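Local coordinates for mitochondrial association factor 1 (Toxoplasma gondii, PDB 6BXS), which is of unknown biochemical function but has a macro-domain fold and is encoded at a parasite locus required for manipulating host mitochondria, at residues L9-T14 with T263-L268; L216-A221 with M257-D262; V239-A244 with V252-M257. One frame throughout, in Å; residues are numbered along the deposited sequence.

Contact 1. Residues L9-T14 with T263-L268; sequences LTLRFT and TALRGL. With SO4 (sulfate ion), chain H.
Leu265 of the C-terminal helix meets Leu9 and Leu11 of the edge strand 8-13, an apolar helix-on-sheet packing in this macro-domain fold. Strand 9-13 and helix 263-268 run nearly parallel, their axes 11.5 Å apart at an angle of 24°. At the start of the helix, Thr263 OG1 is hydrogen-bonded to Ser261 OG. Ala264 then packs on Phe256 of strand 253-256, two places in from the edge strand.

Leu265 makes two of the apolar contacts. Its CG lies opposite the backbone N (chi1 177°), and the branched end comes nearer the strand than its CB does. There Leu265 CD1 touches Leu11 CD1 at 3.6 Å, the two side chains crossing at about a right angle. The other methyl, Leu265 CD2, has a looser neighbour in Leu9 CD2 at 4.3 Å.

Arg266 takes no part in the strand contact. Its NH1 donates to O3 of a sulfate ion at 2.8 Å, with the sulfur near the guanidinium plane, at its edge. The sulfate probably comes from the crystallisation liquor.

Leu268 closes the contact with Phe13, both buried. The Phe13 and Leu268 side chains cross at about a right angle, with Phe13 CE2 3.8 Å from Leu268 CB. The same ring edge faces the helix backbone, where Phe13 CE2 lies 3.6 Å from Leu268 O.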
ATOM      1  N   LEU A   9     -14.074  -3.339  12.774  1.00 25.83           N
ATOM      2  CA  LEU A   9     -14.004  -4.617  13.474  1.00 26.83           C
ATOM      3  C   LEU A   9     -12.556  -4.949  13.811  1.00 31.52           C
ATOM      4  O   LEU A   9     -11.710  -5.053  12.921  1.00 26.37           O
ATOM      5  CB  LEU A   9     -14.623  -5.733  12.626  1.00 24.37           C
ATOM      6  CG  LEU A   9     -14.418  -7.174  13.102  1.00 30.35           C
ATOM      7  CD1 LEU A   9     -15.023  -7.399  14.481  1.00 25.42           C
ATOM      8  CD2 LEU A   9     -15.005  -8.145  12.087  1.00 28.70           C
ATOM      9  N   THR A  10     -12.278  -5.114  15.102  1.00 23.17           N
ATOM     10  CA  THR A  10     -10.929  -5.388  15.581  1.00 23.40           C
ATOM     11  C   THR A  10     -10.833  -6.812  16.121  1.00 33.71           C
ATOM     12  O   THR A  10     -11.632  -7.217  16.968  1.00 30.78           O
ATOM     13  CB  THR A  10     -10.512  -4.391  16.678  1.00 28.62           C
ATOM     14  OG1 THR A  10     -10.631  -3.053  16.179  1.00 33.67           O
ATOM     15  CG2 THR A  10      -9.075  -4.634  17.115  1.00 28.79           C
ATOM     16  N   LEU A  11      -9.852  -7.561  15.623  1.00 25.40           N
ATOM     17  CA  LEU A  11      -9.638  -8.945  16.032  1.00 30.81           C
ATOM     18  C   LEU A  11      -8.165  -9.197  16.336  1.00 27.77           C
ATOM     19  O   LEU A  11      -7.285  -8.725  15.618  1.00 26.50           O
ATOM     20  CB  LEU A  11     -10.120  -9.905  14.942  1.00 27.47           C
ATOM     21  CG  LEU A  11     -11.614  -9.842  14.610  1.00 31.63           C
ATOM     22  CD1 LEU A  11     -11.927 -10.701  13.397  1.00 28.50           C
ATOM     23  CD2 LEU A  11     -12.455 -10.275  15.800  1.00 30.47           C
ATOM     24  N   ARG A  12      -7.907  -9.949  17.404  1.00 29.71           N
ATOM     25  CA  ARG A  12      -6.544 -10.252  17.821  1.00 29.31           C
ATOM     26  C   ARG A  12      -6.058 -11.545  17.182  1.00 28.23           C
ATOM     27  O   ARG A  12      -6.805 -12.516  17.086  1.00 23.96           O
ATOM     28  CB  ARG A  12      -6.459 -10.358  19.342  1.00 38.24           C
ATOM     29  CG  ARG A  12      -5.063 -10.652  19.863  1.00 34.20           C
ATOM     30  CD  ARG A  12      -4.911 -10.180  21.298  1.00 41.04           C
ATOM     31  NE  ARG A  12      -4.953  -8.722  21.383  1.00 48.34           N
ATOM     32  CZ  ARG A  12      -5.280  -8.037  22.474  1.00 40.88           C
ATOM     33  NH1 ARG A  12      -5.607  -8.667  23.595  1.00 60.47           N
ATOM     34  NH2 ARG A  12      -5.285  -6.712  22.443  1.00 42.07           N
ATOM     35  N   PHE A  13      -4.799 -11.545  16.751  1.00 26.04           N
ATOM     36  CA  PHE A  13      -4.224 -12.678  16.038  1.00 23.30           C
ATOM     37  C   PHE A  13      -2.952 -13.165  16.711  1.00 29.21           C
ATOM     38  O   PHE A  13      -1.942 -12.463  16.734  1.00 24.63           O
ATOM     39  CB  PHE A  13      -3.937 -12.294  14.587  1.00 26.34           C
ATOM     40  CG  PHE A  13      -5.172 -12.084  13.768  1.00 26.80           C
ATOM     41  CD1 PHE A  13      -5.817 -10.859  13.764  1.00 27.18           C
ATOM     42  CD2 PHE A  13      -5.697 -13.115  13.007  1.00 26.95           C
ATOM     43  CE1 PHE A  13      -6.959 -10.666  13.013  1.00 25.51           C
ATOM     44  CE2 PHE A  13      -6.836 -12.926  12.255  1.00 28.39           C
ATOM     45  CZ  PHE A  13      -7.469 -11.701  12.258  1.00 27.47           C
ATOM     46  N   THR A  14      -3.007 -14.373  17.260  1.00 31.66           N
ATOM     47  CA  THR A  14      -1.849 -14.957  17.916  1.00 33.66           C
ATOM     48  C   THR A  14      -0.817 -15.393  16.879  1.00 30.20           C
ATOM     49  O   THR A  14       0.364 -15.532  17.191  1.00 31.58           O
ATOM     50  CB  THR A  14      -2.240 -16.161  18.797  1.00 38.41           C
ATOM     51  OG1 THR A  14      -1.107 -16.590  19.560  1.00 55.82           O
ATOM     52  CG2 THR A  14      -2.742 -17.315  17.949  1.00 28.64           C
ATOM     53  N   THR A 263     -12.683 -11.051   1.960  1.00 27.77           N
ATOM     54  CA  THR A 263     -11.657 -12.054   1.710  1.00 28.02           C
ATOM     55  C   THR A 263     -10.408 -11.848   2.567  1.00 25.49           C
ATOM     56  O   THR A 263      -9.784 -12.818   2.994  1.00 28.50           O
ATOM     57  CB  THR A 263     -11.268 -12.063   0.219  1.00 29.64           C
ATOM     58  OG1 THR A 263     -12.360 -12.588  -0.544  1.00 28.27           O
ATOM     59  CG2 THR A 263     -10.035 -12.917  -0.041  1.00 25.18           C
ATOM     60  N   ALA A 264     -10.043 -10.592   2.815  1.00 22.82           N
ATOM     61  CA  ALA A 264      -8.880 -10.297   3.647  1.00 22.68           C
ATOM     62  C   ALA A 264      -9.071 -10.880   5.044  1.00 23.41           C
ATOM     63  O   ALA A 264      -8.178 -11.528   5.589  1.00 21.78           O
ATOM     64  CB  ALA A 264      -8.641  -8.797   3.726  1.00 18.98           C
ATOM     65  N   LEU A 265     -10.249 -10.645   5.608  1.00 25.41           N
ATOM     66  CA  LEU A 265     -10.612 -11.179   6.915  1.00 23.74           C
ATOM     67  C   LEU A 265     -10.580 -12.707   6.928  1.00 24.63           C
ATOM     68  O   LEU A 265      -9.932 -13.310   7.779  1.00 27.06           O
ATOM     69  CB  LEU A 265     -12.002 -10.677   7.311  1.00 26.40           C
ATOM     70  CG  LEU A 265     -12.585 -11.191   8.632  1.00 24.09           C
ATOM     71  CD1 LEU A 265     -11.724 -10.772   9.810  1.00 27.55           C
ATOM     72  CD2 LEU A 265     -14.007 -10.690   8.805  1.00 26.25           C
ATOM     73  N   ARG A 266     -11.276 -13.325   5.978  1.00 28.06           N
ATOM     74  CA  ARG A 266     -11.390 -14.783   5.937  1.00 28.36           C
ATOM     75  C   ARG A 266     -10.044 -15.480   5.795  1.00 26.84           C
ATOM     76  O   ARG A 266      -9.822 -16.535   6.387  1.00 27.23           O
ATOM     77  CB  ARG A 266     -12.294 -15.216   4.784  1.00 34.74           C
ATOM     78  CG  ARG A 266     -13.778 -15.102   5.072  1.00 40.99           C
ATOM     79  CD  ARG A 266     -14.541 -16.213   4.373  1.00 45.09           C
ATOM     80  NE  ARG A 266     -15.871 -15.793   3.948  1.00 51.91           N
ATOM     81  CZ  ARG A 266     -16.764 -16.600   3.386  1.00 49.13           C
ATOM     82  NH1 ARG A 266     -16.476 -17.879   3.184  1.00 51.16           N
ATOM     83  NH2 ARG A 266     -17.949 -16.126   3.028  1.00 58.58           N
ATOM     84  N   GLY A 267      -9.154 -14.901   4.996  1.00 28.21           N
ATOM     85  CA  GLY A 267      -7.842 -15.483   4.784  1.00 24.25           C
ATOM     86  C   GLY A 267      -7.046 -15.540   6.073  1.00 27.12           C
ATOM     87  O   GLY A 267      -6.404 -16.546   6.376  1.00 27.76           O
ATOM     88  N   LEU A 268      -7.095 -14.456   6.840  1.00 23.69           N
ATOM     89  CA  LEU A 268      -6.363 -14.375   8.098  1.00 29.13           C
ATOM     90  C   LEU A 268      -7.032 -15.205   9.192  1.00 27.44           C
ATOM     91  O   LEU A 268      -6.350 -15.780  10.038  1.00 28.83           O
ATOM     92  CB  LEU A 268      -6.229 -12.917   8.542  1.00 23.00           C
ATOM     93  CG  LEU A 268      -5.021 -12.173   7.964  1.00 22.73           C
ATOM     94  CD1 LEU A 268      -5.150 -10.670   8.182  1.00 24.70           C
ATOM     95  CD2 LEU A 268      -3.722 -12.686   8.576  1.00 24.09           C
TER
HETATM   96  S   SO4 H 505     -13.111 -19.753   3.920  1.00 62.09           S
HETATM   97  O1  SO4 H 505     -13.016 -20.942   3.075  1.00 61.22           O
HETATM   98  O2  SO4 H 505     -12.628 -18.593   3.174  1.00 56.69           O
HETATM   99  O3  SO4 H 505     -14.503 -19.539   4.309  1.00 53.81           O
HETATM  100  O4  SO4 H 505     -12.299 -19.945   5.119  1.00 49.62           O

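Contact 2. Residues L216-A221 with M257-D262; sequences LPLLGA and MYEPSD
This is a buried loop-to-loop contact at the C-terminal ends of two adjacent parallel strands, 213-216 and 253-256. It carries their pairing one step further. Met257 N donates to Leu216 O at 2.7 Å, and the bond is nearly straight at 176°.

The Met257 side chain then folds back over the same peptide. Its CG sits 3.3 Å from Leu216 O. The chain turns at its last torsion (chi3 64°), and SD comes 3.9 Å from Pro217 N, with Pro217 CB at 4.2 Å from that sulfur.

Further along, Leu218 CD2 lies 4.0 Å from Glu259 OE2. The carboxylate is held within its own loop, in the type I turn from Glu259 to Asp262. Ser261 OG donates to the syn side of Glu259 OE1 at a short 2.5 Å, and Ser261 N meets the same oxygen from above the carboxylate plane. Glu259 OE2 accepts from Thr263 N at the start of the next helix. Two oxygens thus take three donors, which fixes the rotation of the group.

Leu218 also packs on Leu230, Ile233 and Asn237 of helix 230-248. Met62 of helix 61-76 touches Pro217 and Met257, and Leu216 lies against strand 253-256.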
ATOM      1  N   LEU A 216      -4.648  -0.964   4.359  1.00 23.53           N
ATOM      2  CA  LEU A 216      -4.387  -1.796   3.188  1.00 21.33           C
ATOM      3  C   LEU A 216      -5.660  -2.198   2.449  1.00 25.20           C
ATOM      4  O   LEU A 216      -6.679  -2.479   3.079  1.00 23.38           O
ATOM      5  CB  LEU A 216      -3.641  -3.066   3.603  1.00 24.75           C
ATOM      6  CG  LEU A 216      -2.299  -2.880   4.308  1.00 33.31           C
ATOM      7  CD1 LEU A 216      -1.877  -4.159   5.007  1.00 36.10           C
ATOM      8  CD2 LEU A 216      -1.252  -2.452   3.305  1.00 38.14           C
ATOM      9  N   PRO A 217      -5.605  -2.233   1.108  1.00 23.70           N
ATOM     10  CA  PRO A 217      -6.647  -2.938   0.362  1.00 20.94           C
ATOM     11  C   PRO A 217      -6.299  -4.417   0.272  1.00 22.86           C
ATOM     12  O   PRO A 217      -5.227  -4.806   0.738  1.00 21.22           O
ATOM     13  CB  PRO A 217      -6.599  -2.272  -1.011  1.00 27.50           C
ATOM     14  CG  PRO A 217      -5.158  -1.932  -1.176  1.00 24.15           C
ATOM     15  CD  PRO A 217      -4.662  -1.550   0.201  1.00 23.53           C
ATOM     16  N   LEU A 218      -7.177  -5.229  -0.306  1.00 29.14           N
ATOM     17  CA  LEU A 218      -6.802  -6.591  -0.660  1.00 23.87           C
ATOM     18  C   LEU A 218      -6.041  -6.539  -1.979  1.00 24.52           C
ATOM     19  O   LEU A 218      -6.641  -6.467  -3.052  1.00 25.16           O
ATOM     20  CB  LEU A 218      -8.023  -7.499  -0.775  1.00 20.79           C
ATOM     21  CG  LEU A 218      -7.708  -8.947  -1.162  1.00 22.11           C
ATOM     22  CD1 LEU A 218      -7.037  -9.689  -0.011  1.00 25.57           C
ATOM     23  CD2 LEU A 218      -8.968  -9.665  -1.616  1.00 25.62           C
ATOM     24  N   LEU A 219      -4.716  -6.562  -1.890  1.00 22.62           N
ATOM     25  CA  LEU A 219      -3.863  -6.426  -3.062  1.00 24.33           C
ATOM     26  C   LEU A 219      -4.076  -7.572  -4.045  1.00 23.15           C
ATOM     27  O   LEU A 219      -4.304  -8.714  -3.646  1.00 21.69           O
ATOM     28  CB  LEU A 219      -2.396  -6.355  -2.638  1.00 19.61           C
ATOM     29  CG  LEU A 219      -2.019  -5.082  -1.880  1.00 25.15           C
ATOM     30  CD1 LEU A 219      -0.722  -5.273  -1.116  1.00 23.91           C
ATOM     31  CD2 LEU A 219      -1.907  -3.907  -2.837  1.00 26.06           C
ATOM     32  N   GLY A 220      -4.011  -7.254  -5.333  1.00 21.12           N
ATOM     33  CA  GLY A 220      -4.190  -8.245  -6.377  1.00 19.62           C
ATOM     34  C   GLY A 220      -5.647  -8.451  -6.751  1.00 26.20           C
ATOM     35  O   GLY A 220      -5.949  -9.185  -7.691  1.00 29.67           O
ATOM     36  N   ALA A 221      -6.548  -7.801  -6.020  1.00 26.40           N
ATOM     37  CA  ALA A 221      -7.979  -7.914  -6.290  1.00 27.19           C
ATOM     38  C   ALA A 221      -8.383  -7.002  -7.447  1.00 27.44           C
ATOM     39  O   ALA A 221      -7.538  -6.352  -8.061  1.00 25.50           O
ATOM     40  CB  ALA A 221      -8.782  -7.580  -5.045  1.00 30.74           C
ATOM     41  N   MET A 257      -9.004  -2.462   4.380  1.00 28.80           N
ATOM     42  CA  MET A 257     -10.181  -1.836   3.797  1.00 26.21           C
ATOM     43  C   MET A 257     -11.199  -2.900   3.413  1.00 25.17           C
ATOM     44  O   MET A 257     -10.886  -4.092   3.403  1.00 27.11           O
ATOM     45  CB  MET A 257      -9.791  -1.002   2.577  1.00 24.46           C
ATOM     46  CG  MET A 257      -8.751   0.065   2.880  1.00 22.90           C
ATOM     47  SD  MET A 257      -8.047   0.811   1.401  1.00 26.33           S
ATOM     48  CE  MET A 257      -9.496   1.594   0.696  1.00 32.93           C
ATOM     49  N   TYR A 258     -12.412  -2.469   3.085  1.00 23.85           N
ATOM     50  CA  TYR A 258     -13.509  -3.399   2.857  1.00 28.17           C
ATOM     51  C   TYR A 258     -13.730  -3.716   1.385  1.00 29.71           C
ATOM     52  O   TYR A 258     -13.651  -2.838   0.527  1.00 27.32           O
ATOM     53  CB  TYR A 258     -14.806  -2.841   3.441  1.00 29.77           C
ATOM     54  CG  TYR A 258     -15.987  -3.770   3.265  1.00 29.85           C
ATOM     55  CD1 TYR A 258     -16.215  -4.811   4.155  1.00 31.62           C
ATOM     56  CD2 TYR A 258     -16.869  -3.611   2.203  1.00 35.01           C
ATOM     57  CE1 TYR A 258     -17.292  -5.665   3.996  1.00 34.08           C
ATOM     58  CE2 TYR A 258     -17.947  -4.460   2.036  1.00 34.97           C
ATOM     59  CZ  TYR A 258     -18.154  -5.484   2.935  1.00 37.10           C
ATOM     60  OH  TYR A 258     -19.227  -6.332   2.774  1.00 40.32           O
ATOM     61  N   GLU A 259     -13.995  -4.989   1.111  1.00 30.97           N
ATOM     62  CA  GLU A 259     -14.562  -5.409  -0.162  1.00 33.45           C
ATOM     63  C   GLU A 259     -15.613  -6.484   0.134  1.00 34.70           C
ATOM     64  O   GLU A 259     -15.457  -7.253   1.086  1.00 29.55           O
ATOM     65  CB  GLU A 259     -13.476  -5.913  -1.120  1.00 35.23           C
ATOM     66  CG  GLU A 259     -12.483  -6.909  -0.529  1.00 33.96           C
ATOM     67  CD  GLU A 259     -12.972  -8.345  -0.561  1.00 33.83           C
ATOM     68  OE1 GLU A 259     -13.827  -8.679  -1.409  1.00 35.01           O
ATOM     69  OE2 GLU A 259     -12.487  -9.144   0.264  1.00 32.32           O
ATOM     70  N   PRO A 260     -16.696  -6.523  -0.666  1.00 33.80           N
ATOM     71  CA  PRO A 260     -17.898  -7.308  -0.342  1.00 29.95           C
ATOM     72  C   PRO A 260     -17.681  -8.764   0.096  1.00 29.70           C
ATOM     73  O   PRO A 260     -18.494  -9.262   0.875  1.00 36.02           O
ATOM     74  CB  PRO A 260     -18.686  -7.269  -1.654  1.00 34.13           C
ATOM     75  CG  PRO A 260     -18.320  -5.970  -2.255  1.00 36.02           C
ATOM     76  CD  PRO A 260     -16.872  -5.758  -1.917  1.00 35.11           C
ATOM     77  N   SER A 261     -16.630  -9.429  -0.376  1.00 28.95           N
ATOM     78  CA  SER A 261     -16.421 -10.843  -0.050  1.00 33.07           C
ATOM     79  C   SER A 261     -15.653 -11.051   1.258  1.00 28.49           C
ATOM     80  O   SER A 261     -15.463 -12.189   1.693  1.00 26.19           O
ATOM     81  CB  SER A 261     -15.680 -11.550  -1.189  1.00 32.24           C
ATOM     82  OG  SER A 261     -14.321 -11.155  -1.245  1.00 34.82           O
ATOM     83  N   ASP A 262     -15.217  -9.955   1.876  1.00 29.17           N
ATOM     84  CA  ASP A 262     -14.509  -9.998   3.156  1.00 29.18           C
ATOM     85  C   ASP A 262     -13.333 -10.979   3.116  1.00 29.64           C
ATOM     86  O   ASP A 262     -13.008 -11.633   4.107  1.00 28.68           O
ATOM     87  CB  ASP A 262     -15.491 -10.367   4.282  1.00 29.84           C
ATOM     88  CG  ASP A 262     -15.675  -9.247   5.300  1.00 32.47           C
ATOM     89  OD1 ASP A 262     -14.789  -8.375   5.419  1.00 26.91           O
ATOM     90  OD2 ASP A 262     -16.716  -9.246   5.993  1.00 30.84           O
TER

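Contact 3. Residues V239-A244 with V252-M257; sequences VAVEAA and VELQFM. With SO4 (sulfate ion), chain D.
Val241 puts one methyl on Leu254 and the other on Phe256, so a single buried valine of helix 230-248 bridges two residues of strand 253-256. Its CG1 reaches Leu254 CD1 tip to tip at 3.8 Å. Its CG2 lies 3.9 Å from Phe256 CZ, in the plane of the ring at its edge, and the two side chains slide past each other in opposite directions. The valine rotamer sets this up: CG1 is trans to the backbone N (chi1 166°), and CG2 takes the place trans to the carbonyl carbon.

In the next shell, the ring of Phe23 meets that of Phe256, their planes about 10° apart. Backbone pairing with Ile22, Ile214 and Leu216 places the strand. A separate polar pair lies on it: Gln255 NE2 donates to Glu253 OE2 at 2.9 Å. Just before the strand, Val252 N makes a weak bond to a sulfate ion, probably from the crystallisation liquor and also bonded to Arg251 N and Asn201 ND2.

This is the helix-to-strand packing of a beta-alpha-beta unit: strand 213-216, helix 230-248, strand 253-256. Strand 253-256 lies between strands 213-216 and 19-24. Met190 of helix 179-202 packs on Ala240 and Val241.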
ATOM      1  N   VAL A 239      -0.779 -15.185   4.536  1.00 21.71           N
ATOM      2  CA  VAL A 239       0.551 -15.756   4.711  1.00 24.87           C
ATOM      3  C   VAL A 239       1.637 -14.694   4.525  1.00 23.85           C
ATOM      4  O   VAL A 239       2.659 -14.716   5.213  1.00 19.28           O
ATOM      5  CB  VAL A 239       0.782 -16.925   3.728  1.00 29.54           C
ATOM      6  CG1 VAL A 239       2.236 -17.375   3.736  1.00 31.82           C
ATOM      7  CG2 VAL A 239      -0.127 -18.092   4.081  1.00 31.41           C
ATOM      8  N   ALA A 240       1.418 -13.767   3.598  1.00 22.74           N
ATOM      9  CA  ALA A 240       2.373 -12.689   3.365  1.00 22.37           C
ATOM     10  C   ALA A 240       2.447 -11.763   4.576  1.00 20.71           C
ATOM     11  O   ALA A 240       3.523 -11.290   4.943  1.00 21.10           O
ATOM     12  CB  ALA A 240       1.997 -11.900   2.118  1.00 21.51           C
ATOM     13  N   VAL A 241       1.298 -11.504   5.189  1.00 19.04           N
ATOM     14  CA  VAL A 241       1.241 -10.669   6.383  1.00 20.61           C
ATOM     15  C   VAL A 241       1.966 -11.341   7.551  1.00 21.64           C
ATOM     16  O   VAL A 241       2.704 -10.686   8.284  1.00 21.56           O
ATOM     17  CB  VAL A 241      -0.219 -10.362   6.778  1.00 22.39           C
ATOM     18  CG1 VAL A 241      -0.303  -9.794   8.196  1.00 22.59           C
ATOM     19  CG2 VAL A 241      -0.843  -9.387   5.783  1.00 18.57           C
ATOM     20  N   GLU A 242       1.750 -12.643   7.721  1.00 22.05           N
ATOM     21  CA  GLU A 242       2.405 -13.398   8.789  1.00 26.16           C
ATOM     22  C   GLU A 242       3.923 -13.312   8.680  1.00 23.04           C
ATOM     23  O   GLU A 242       4.613 -13.095   9.677  1.00 19.42           O
ATOM     24  CB  GLU A 242       1.975 -14.868   8.759  1.00 29.93           C
ATOM     25  CG  GLU A 242       0.535 -15.117   9.192  1.00 30.49           C
ATOM     26  CD  GLU A 242       0.138 -16.580   9.076  1.00 31.00           C
ATOM     27  OE1 GLU A 242       0.482 -17.364   9.986  1.00 33.21           O
ATOM     28  OE2 GLU A 242      -0.517 -16.945   8.077  1.00 31.72           O
ATOM     29  N   ALA A 243       4.433 -13.477   7.463  1.00 21.26           N
ATOM     30  CA  ALA A 243       5.871 -13.465   7.225  1.00 20.58           C
ATOM     31  C   ALA A 243       6.459 -12.082   7.481  1.00 21.62           C
ATOM     32  O   ALA A 243       7.551 -11.959   8.032  1.00 20.99           O
ATOM     33  CB  ALA A 243       6.176 -13.911   5.801  1.00 22.88           C
ATOM     34  N   ALA A 244       5.730 -11.047   7.072  1.00 20.28           N
ATOM     35  CA  ALA A 244       6.191  -9.672   7.229  1.00 16.56           C
ATOM     36  C   ALA A 244       6.241  -9.262   8.699  1.00 22.41           C
ATOM     37  O   ALA A 244       7.194  -8.617   9.133  1.00 19.57           O
ATOM     38  CB  ALA A 244       5.294  -8.725   6.450  1.00 19.29           C
ATOM     39  N   VAL A 252       3.714  -0.764  13.929  1.00 24.88           N
ATOM     40  CA  VAL A 252       2.682  -0.217  13.059  1.00 25.76           C
ATOM     41  C   VAL A 252       1.417  -1.070  13.131  1.00 25.70           C
ATOM     42  O   VAL A 252       1.478  -2.299  13.141  1.00 24.62           O
ATOM     43  CB  VAL A 252       3.171  -0.111  11.584  1.00 23.27           C
ATOM     44  CG1 VAL A 252       3.193  -1.474  10.895  1.00 21.33           C
ATOM     45  CG2 VAL A 252       2.298   0.858  10.800  1.00 25.10           C
ATOM     46  N   GLU A 253       0.275  -0.394  13.199  1.00 25.14           N
ATOM     47  CA  GLU A 253      -1.026  -1.048  13.268  1.00 24.75           C
ATOM     48  C   GLU A 253      -1.534  -1.384  11.868  1.00 26.52           C
ATOM     49  O   GLU A 253      -1.441  -0.562  10.955  1.00 24.56           O
ATOM     50  CB  GLU A 253      -2.020  -0.143  14.004  1.00 28.87           C
ATOM     51  CG  GLU A 253      -3.486  -0.545  13.890  1.00 39.74           C
ATOM     52  CD  GLU A 253      -4.406   0.408  14.633  1.00 41.06           C
ATOM     53  OE1 GLU A 253      -4.251   0.555  15.864  1.00 50.42           O
ATOM     54  OE2 GLU A 253      -5.280   1.020  13.985  1.00 37.57           O
ATOM     55  N   LEU A 254      -2.067  -2.592  11.703  1.00 24.19           N
ATOM     56  CA  LEU A 254      -2.609  -3.028  10.420  1.00 24.94           C
ATOM     57  C   LEU A 254      -4.114  -2.784  10.334  1.00 26.46           C
ATOM     58  O   LEU A 254      -4.869  -3.165  11.232  1.00 22.22           O
ATOM     59  CB  LEU A 254      -2.318  -4.513  10.187  1.00 23.30           C
ATOM     60  CG  LEU A 254      -0.860  -4.927   9.985  1.00 33.65           C
ATOM     61  CD1 LEU A 254      -0.768  -6.436   9.821  1.00 40.63           C
ATOM     62  CD2 LEU A 254      -0.255  -4.229   8.784  1.00 32.47           C
ATOM     63  N   GLN A 255      -4.532  -2.144   9.247  1.00 21.09           N
ATOM     64  CA  GLN A 255      -5.944  -1.958   8.939  1.00 18.48           C
ATOM     65  C   GLN A 255      -6.214  -2.452   7.524  1.00 23.68           C
ATOM     66  O   GLN A 255      -5.435  -2.178   6.611  1.00 26.35           O
ATOM     67  CB  GLN A 255      -6.350  -0.491   9.062  1.00 18.93           C
ATOM     68  CG  GLN A 255      -5.969   0.167  10.371  1.00 22.77           C
ATOM     69  CD  GLN A 255      -6.359   1.631  10.411  1.00 23.95           C
ATOM     70  OE1 GLN A 255      -6.882   2.174   9.435  1.00 24.56           O
ATOM     71  NE2 GLN A 255      -6.111   2.280  11.541  1.00 25.73           N
ATOM     72  N   PHE A 256      -7.313  -3.179   7.349  1.00 22.42           N
ATOM     73  CA  PHE A 256      -7.717  -3.661   6.032  1.00 24.64           C
ATOM     74  C   PHE A 256      -9.021  -3.018   5.586  1.00 27.21           C
ATOM     75  O   PHE A 256     -10.015  -3.027   6.313  1.00 24.53           O
ATOM     76  CB  PHE A 256      -7.853  -5.183   6.033  1.00 25.09           C
ATOM     77  CG  PHE A 256      -6.538  -5.903   6.017  1.00 28.98           C
ATOM     78  CD1 PHE A 256      -5.877  -6.131   4.823  1.00 27.28           C
ATOM     79  CD2 PHE A 256      -5.958  -6.346   7.193  1.00 25.62           C
ATOM     80  CE1 PHE A 256      -4.663  -6.789   4.802  1.00 30.64           C
ATOM     81  CE2 PHE A 256      -4.744  -7.006   7.177  1.00 28.36           C
ATOM     82  CZ  PHE A 256      -4.096  -7.227   5.980  1.00 26.72           C
ATOM     83  N   MET A 257      -9.004  -2.462   4.380  1.00 28.80           N
ATOM     84  CA  MET A 257     -10.181  -1.836   3.797  1.00 26.21           C
ATOM     85  C   MET A 257     -11.199  -2.900   3.413  1.00 25.17           C
ATOM     86  O   MET A 257     -10.886  -4.092   3.403  1.00 27.11           O
ATOM     87  CB  MET A 257      -9.791  -1.002   2.577  1.00 24.46           C
ATOM     88  CG  MET A 257      -8.751   0.065   2.880  1.00 22.90           C
ATOM     89  SD  MET A 257      -8.047   0.811   1.401  1.00 26.33           S
ATOM     90  CE  MET A 257      -9.496   1.594   0.696  1.00 32.93           C
TER
HETATM   91  S   SO4 D 501       7.685   0.069  13.118  1.00 29.24           S
HETATM   92  O1  SO4 D 501       8.074  -0.788  12.002  1.00 31.79           O
HETATM   93  O2  SO4 D 501       8.456   1.307  13.074  1.00 24.15           O
HETATM   94  O3  SO4 D 501       6.262   0.375  13.025  1.00 26.53           O
HETATM   95  O4  SO4 D 501       7.951  -0.627  14.375  1.00 30.50           O

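In the fold
The chain starts with strand 8-13, an edge of the mixed sheet. Contact 1 brings helix 263-276 back to it, closing a loop of 248 residues around the other two contacts. Strand 213-216 and the loop after it follow much later, and contact 2 ties that loop to the one after strand 253-256. Contact 3 is nested inside contact 2: helix 230-248 packs on strand 253-256 within the crossover. Met257, just after that strand, lies in a segment of both contacts. The three contacts also touch. Leu268 rests on Phe256, and Thr263 CG2 meets Leu218 CD2. Together they tie the C-terminal helix and the crossover helix to the 8-13 side of the sheet.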